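Local coordinates for thermostable monoacylglycerol lipase (Bacillus, PDB 4LHE), which hydrolyses monoacylglycerols to free fatty acid and glycerol, as a thermostable bacterial lipase of the alpha/beta-hydrolase fold, at residues Phe191-Asp196 with His226-Asp231. Residues are numbered along the deposited sequence; the frame is centred on the assembly and turned at random.
Sequences FVSDED and HVATLD. With SO4 (sulfate ion), chain D.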
loop_
_atom_site.group_PDB
_atom_site.type_symbol
_atom_site.label_atom_id
_atom_site.label_comp_id
_atom_site.label_asym_id
_atom_site.label_seq_id
_atom_site.Cartn_x
_atom_site.Cartn_y
_atom_site.Cartn_z
ATOM N N PHE A 191 9.096 2.801 6.243
ATOM C CA PHE A 191 10.029 1.844 5.654
ATOM C C PHE A 191 10.446 2.210 4.234
ATOM O O PHE A 191 9.626 2.647 3.425
ATOM C CB PHE A 191 9.413 0.438 5.621
ATOM C CG PHE A 191 9.254 -0.185 6.985
ATOM C CD1 PHE A 191 10.363 -0.639 7.694
ATOM C CD2 PHE A 191 7.993 -0.323 7.559
ATOM C CE1 PHE A 191 10.212 -1.216 8.956
ATOM C CE2 PHE A 191 7.846 -0.905 8.806
ATOM C CZ PHE A 191 8.944 -1.347 9.508
ATOM N N VAL A 192 11.723 1.997 3.922
ATOM C CA VAL A 192 12.211 2.251 2.574
ATOM C C VAL A 192 13.298 1.247 2.210
ATOM O O VAL A 192 14.230 0.999 2.983
ATOM C CB VAL A 192 12.709 3.701 2.402
ATOM C CG1 VAL A 192 13.804 4.023 3.420
ATOM C CG2 VAL A 192 13.195 3.926 0.976
ATOM N N SER A 193 13.137 0.627 1.049
ATOM C CA SER A 193 14.117 -0.323 0.569
ATOM C C SER A 193 15.211 0.463 -0.139
ATOM O O SER A 193 14.914 1.221 -1.075
ATOM C CB SER A 193 13.462 -1.330 -0.383
ATOM O OG SER A 193 12.589 -2.206 0.320
ATOM N N ASP A 194 16.452 0.309 0.331
ATOM C CA ASP A 194 17.614 0.953 -0.293
ATOM C C ASP A 194 17.606 0.686 -1.782
ATOM O O ASP A 194 17.797 1.594 -2.593
ATOM C CB ASP A 194 18.931 0.405 0.270
ATOM C CG ASP A 194 19.213 0.871 1.679
ATOM O OD1 ASP A 194 18.664 1.914 2.077
ATOM O OD2 ASP A 194 19.988 0.192 2.389
ATOM N N GLU A 195 17.371 -0.573 -2.131
ATOM C CA GLU A 195 17.421 -0.994 -3.519
ATOM C C GLU A 195 16.042 -1.152 -4.168
ATOM O O GLU A 195 15.831 -2.070 -4.963
ATOM C CB GLU A 195 18.248 -2.280 -3.650
ATOM C CG GLU A 195 19.705 -2.132 -3.173
ATOM C CD GLU A 195 20.567 -3.362 -3.469
ATOM O OE1 GLU A 195 20.794 -3.663 -4.665
ATOM O OE2 GLU A 195 21.022 -4.026 -2.506
ATOM N N ASP A 196 15.109 -0.263 -3.829
ATOM C CA ASP A 196 13.858 -0.160 -4.573
ATOM C C ASP A 196 14.196 0.346 -5.975
ATOM O O ASP A 196 14.816 1.403 -6.102
ATOM C CB ASP A 196 12.910 0.831 -3.883
ATOM C CG ASP A 196 11.471 0.719 -4.377
ATOM O OD1 ASP A 196 11.264 0.645 -5.606
ATOM O OD2 ASP A 196 10.535 0.704 -3.531
ATOM N N HIS A 226 11.856 -3.510 -4.111
ATOM C CA HIS A 226 10.549 -2.869 -3.964
ATOM C C HIS A 226 9.472 -3.603 -3.171
ATOM O O HIS A 226 8.850 -3.019 -2.277
ATOM C CB HIS A 226 9.973 -2.529 -5.329
ATOM C CG HIS A 226 8.701 -1.744 -5.262
ATOM N ND1 HIS A 226 8.592 -0.574 -4.543
ATOM C CD2 HIS A 226 7.489 -1.949 -5.834
ATOM C CE1 HIS A 226 7.370 -0.087 -4.677
ATOM N NE2 HIS A 226 6.680 -0.903 -5.455
ATOM N N VAL A 227 9.228 -4.859 -3.527
ATOM C CA VAL A 227 8.141 -5.635 -2.914
ATOM C C VAL A 227 8.599 -6.182 -1.565
ATOM O O VAL A 227 8.677 -7.393 -1.370
ATOM C CB VAL A 227 7.721 -6.800 -3.803
ATOM C CG1 VAL A 227 6.399 -7.427 -3.293
ATOM C CG2 VAL A 227 7.543 -6.311 -5.226
ATOM N N ALA A 228 8.904 -5.270 -0.645
ATOM C CA ALA A 228 9.609 -5.591 0.603
ATOM C C ALA A 228 8.817 -6.517 1.552
ATOM O O ALA A 228 9.400 -7.252 2.344
ATOM C CB ALA A 228 9.997 -4.281 1.312
ATOM N N THR A 229 7.488 -6.479 1.452
ATOM C CA THR A 229 6.608 -7.247 2.339
ATOM C C THR A 229 6.710 -8.744 2.071
ATOM O O THR A 229 6.333 -9.571 2.909
ATOM C CB THR A 229 5.148 -6.807 2.162
ATOM O OG1 THR A 229 4.802 -6.875 0.769
ATOM C CG2 THR A 229 4.948 -5.369 2.655
ATOM N N LEU A 230 7.207 -9.093 0.889
ATOM C CA LEU A 230 7.395 -10.490 0.532
ATOM C C LEU A 230 8.882 -10.846 0.479
ATOM O O LEU A 230 9.237 -12.014 0.271
ATOM C CB LEU A 230 6.789 -10.766 -0.839
ATOM C CG LEU A 230 5.284 -10.644 -1.052
ATOM C CD1 LEU A 230 4.959 -10.944 -2.510
ATOM C CD2 LEU A 230 4.559 -11.589 -0.163
ATOM N N ASP A 231 9.744 -9.844 0.650
ATOM C CA ASP A 231 11.188 -10.021 0.440
ATOM C C ASP A 231 11.912 -10.452 1.720
ATOM O O ASP A 231 11.272 -10.750 2.739
ATOM C CB ASP A 231 11.800 -8.726 -0.111
ATOM C CG ASP A 231 12.819 -8.972 -1.208
ATOM O OD1 ASP A 231 13.363 -10.101 -1.297
ATOM O OD2 ASP A 231 13.056 -8.038 -2.011
HETATM S S SO4 D . 3.094 -1.452 -6.570
HETATM O O1 SO4 D . 2.355 -2.079 -7.663
HETATM O O2 SO4 D . 3.314 -2.438 -5.491
HETATM O O3 SO4 D . 4.397 -1.007 -7.067
HETATM O O4 SO4 D . 2.323 -0.290 -6.122
#
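The acid and base of what is probably the Ser-His-Asp triad of an alpha/beta hydrolase meet here: Asp-196 and His-226, with Ser-97, probably on the nucleophile elbow, as the likely third member. His-226 ND1 donates a short, nearly straight bond to Asp-196 OD2 (2.5 Å, N-H...O 164°), consistent with that role. The oxygen lies near the imidazole plane and is approached from the syn side but from clearly outside the carboxylate plane, the two planes being turned 57° apart. Asp-196 CG stands anti to the backbone N (chi1 -165°), which runs the carboxylate alongside the histidine side chain. Asp-196 OD1 accepts from the backbone N of Val-198 and Val-199, and these bonds should fix the carboxylate's rotation. At the far end of the ring, His-226 NE2 donates to O3 of a sulfate (2.8 Å), probably from the crystallisation liquor; Ser-97 OG and the N atoms of Phe-29 and Thr-30 bind the same ion, and its bridging of His-226 and Ser-97 further supports the triad. Elsewhere in the contact, the methyl of Ala-228 packs on Ser-193 OG (CB to OG 3.5 Å). A type I turn, Ser-193 to Asp-196, carries the acid off strand 188-193, which lies between strands 115-119 and 216-221 in the sheet, while His-226 comes from the loop leading to helix 234-247.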